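Local coordinates for uncharacterized protein Sortase B (Clostridium perfringens, PDB 5YFK) that is a class B sortase, probably a cysteine transpeptidase that joins proteins to the cell wall, with its predicted active-site cysteine replaced by serine here, at residues T169-K174 and E178-E183. The protein carries 1 engineered substitution. Residues are numbered along the deposited sequence; the frame is centred on the assembly and turned at random.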
loop_
_atom_site.group_PDB
_atom_site.type_symbol
_atom_site.label_atom_id
_atom_site.label_comp_id
_atom_site.label_asym_id
_atom_site.label_seq_id
_atom_site.Cartn_x
_atom_site.Cartn_y
_atom_site.Cartn_z
ATOM N N THR A 169 -9.228 -3.936 -9.590
ATOM C CA THR A 169 -9.927 -3.539 -8.358
ATOM C C THR A 169 -11.405 -3.974 -8.339
ATOM O O THR A 169 -12.023 -4.055 -7.282
ATOM C CB THR A 169 -9.888 -2.015 -8.167
ATOM O OG1 THR A 169 -10.435 -1.362 -9.325
ATOM C CG2 THR A 169 -8.428 -1.509 -7.978
ATOM N N LYS A 170 -11.897 -4.393 -9.491
ATOM C CA LYS A 170 -13.307 -4.621 -9.716
ATOM C C LYS A 170 -13.416 -6.035 -10.227
ATOM O O LYS A 170 -12.671 -6.408 -11.119
ATOM C CB LYS A 170 -13.846 -3.679 -10.803
ATOM C CG LYS A 170 -13.781 -2.200 -10.452
ATOM C CD LYS A 170 -14.653 -1.894 -9.240
ATOM C CE LYS A 170 -14.846 -0.396 -9.018
ATOM N NZ LYS A 170 -13.630 0.259 -8.461
ATOM N N PHE A 171 -14.378 -6.798 -9.704
ATOM C CA PHE A 171 -14.613 -8.159 -10.187
ATOM C C PHE A 171 -16.062 -8.424 -10.629
ATOM O O PHE A 171 -17.003 -7.966 -9.993
ATOM C CB PHE A 171 -14.175 -9.157 -9.127
ATOM C CG PHE A 171 -12.715 -9.050 -8.785
ATOM C CD1 PHE A 171 -11.774 -9.621 -9.604
ATOM C CD2 PHE A 171 -12.288 -8.160 -7.800
ATOM C CE1 PHE A 171 -10.423 -9.408 -9.384
ATOM C CE2 PHE A 171 -10.944 -7.923 -7.585
ATOM C CZ PHE A 171 -10.009 -8.508 -8.414
ATOM N N SER A 172 -16.232 -9.163 -11.726
ATOM C CA SER A 172 -17.579 -9.496 -12.205
ATOM C C SER A 172 -18.327 -10.252 -11.112
ATOM O O SER A 172 -19.256 -9.721 -10.506
ATOM C CB SER A 172 -17.506 -10.346 -13.478
ATOM O OG SER A 172 -17.025 -9.584 -14.577
ATOM N N ASN A 173 -17.740 -11.367 -10.695
ATOM C CA ASN A 173 -18.388 -12.295 -9.776
ATOM C C ASN A 173 -17.347 -12.968 -8.909
ATOM O O ASN A 173 -16.151 -12.751 -9.103
ATOM C CB ASN A 173 -19.178 -13.357 -10.551
ATOM C CG ASN A 173 -18.361 -14.011 -11.653
ATOM O OD1 ASN A 173 -17.269 -14.512 -11.414
ATOM N ND2 ASN A 173 -18.941 -14.102 -12.844
ATOM N N LYS A 174 -17.820 -13.818 -8.000
ATOM C CA LYS A 174 -16.981 -14.584 -7.086
ATOM C C LYS A 174 -15.925 -15.422 -7.820
ATOM O O LYS A 174 -14.779 -15.541 -7.364
ATOM C CB LYS A 174 -17.874 -15.518 -6.266
ATOM C CG LYS A 174 -17.208 -16.140 -5.052
ATOM C CD LYS A 174 -17.390 -15.272 -3.812
ATOM C CE LYS A 174 -18.756 -15.469 -3.180
ATOM N NZ LYS A 174 -19.024 -14.431 -2.146
ATOM N N GLU A 178 -12.012 -15.352 -7.366
ATOM C CA GLU A 178 -11.255 -16.487 -6.938
ATOM C C GLU A 178 -10.098 -16.759 -7.915
ATOM O O GLU A 178 -8.969 -17.052 -7.520
ATOM C CB GLU A 178 -12.153 -17.712 -6.819
ATOM C CG GLU A 178 -11.415 -18.943 -6.323
ATOM C CD GLU A 178 -10.844 -18.780 -4.921
ATOM O OE1 GLU A 178 -11.189 -17.795 -4.236
ATOM O OE2 GLU A 178 -10.040 -19.637 -4.495
ATOM N N LYS A 179 -10.391 -16.628 -9.195
ATOM C CA LYS A 179 -9.385 -16.830 -10.229
ATOM C C LYS A 179 -8.245 -15.817 -10.044
ATOM O O LYS A 179 -7.061 -16.151 -10.191
ATOM C CB LYS A 179 -10.038 -16.654 -11.599
ATOM C CG LYS A 179 -9.071 -16.750 -12.776
ATOM C CD LYS A 179 -9.807 -16.905 -14.106
ATOM C CE LYS A 179 -9.754 -15.627 -14.939
ATOM N NZ LYS A 179 -11.082 -14.952 -15.034
ATOM N N TYR A 180 -8.614 -14.558 -9.804
ATOM C CA TYR A 180 -7.615 -13.510 -9.527
ATOM C C TYR A 180 -6.731 -13.823 -8.323
ATOM O O TYR A 180 -5.494 -13.679 -8.376
ATOM C CB TYR A 180 -8.316 -12.170 -9.297
ATOM C CG TYR A 180 -7.345 -11.008 -9.192
ATOM C CD1 TYR A 180 -6.749 -10.468 -10.329
ATOM C CD2 TYR A 180 -7.013 -10.453 -7.961
ATOM C CE1 TYR A 180 -5.950 -9.343 -10.248
ATOM C CE2 TYR A 180 -6.186 -9.341 -7.863
ATOM C CZ TYR A 180 -5.622 -8.811 -9.001
ATOM O OH TYR A 180 -4.761 -7.728 -8.915
ATOM N N LEU A 181 -7.350 -14.267 -7.234
ATOM C CA LEU A 181 -6.617 -14.592 -6.020
ATOM C C LEU A 181 -5.610 -15.699 -6.304
ATOM O O LEU A 181 -4.465 -15.633 -5.875
ATOM C CB LEU A 181 -7.566 -15.012 -4.895
ATOM C CG LEU A 181 -8.445 -13.865 -4.368
ATOM C CD1 LEU A 181 -9.388 -14.339 -3.283
ATOM C CD2 LEU A 181 -7.563 -12.736 -3.862
ATOM N N LYS A 182 -6.067 -16.741 -6.984
ATOM C CA LYS A 182 -5.198 -17.870 -7.367
ATOM C C LYS A 182 -3.994 -17.434 -8.211
ATOM O O LYS A 182 -2.843 -17.827 -7.920
ATOM C CB LYS A 182 -6.030 -18.946 -8.088
ATOM C CG LYS A 182 -5.215 -20.045 -8.768
ATOM C CD LYS A 182 -5.972 -21.361 -8.792
ATOM C CE LYS A 182 -6.048 -21.963 -10.182
ATOM N NZ LYS A 182 -6.908 -23.181 -10.167
ATOM N N GLU A 183 -4.235 -16.520 -9.152
ATOM C CA GLU A 183 -3.167 -15.982 -9.983
ATOM C C GLU A 183 -2.161 -15.250 -9.098
ATOM O O GLU A 183 -0.961 -15.425 -9.250
ATOM C CB GLU A 183 -3.718 -15.008 -11.030
ATOM C CG GLU A 183 -2.665 -14.056 -11.598
ATOM C CD GLU A 183 -3.222 -12.882 -12.417
ATOM O OE1 GLU A 183 -3.988 -12.047 -11.863
ATOM O OE2 GLU A 183 -2.680 -12.648 -13.532
#
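F171 drives the far end of its ring against the root of Y180: CE1 of F171 lies 3.5 Å from both CB and CG of Y180, and CZ of F171 sits over one face of the tyrosine ring, 3.6 Å from CD2 of Y180 and displaced toward the rim. The two side chains cross at about a right angle, and their ring planes, inclined at 56° with centroids 5.0 Å apart, form neither a parallel stack nor a T. CB of Y180 points toward the loop, and CG, anti to the backbone N (chi1 -172°), continues the ring outward from the helix, alongside I167, N107 and I203; its OH makes a weak hydrogen bond to K168 N. Segment 169-174 belongs to the connection between helices 160-166 and 174-186 of the sortase domain, and its F171 side chain reaches across to the second turn of the helix that follows. N173 is the N-cap, its OD1 accepting from D176 N. One turn on, E178 N donates to K174 O at 2.8 Å, a nearly straight i to i+4 bond (163° at the hydrogen). Y180 is buried, whereas the K174 side chain runs off into the exposed side; K174 and E178 both touch S199.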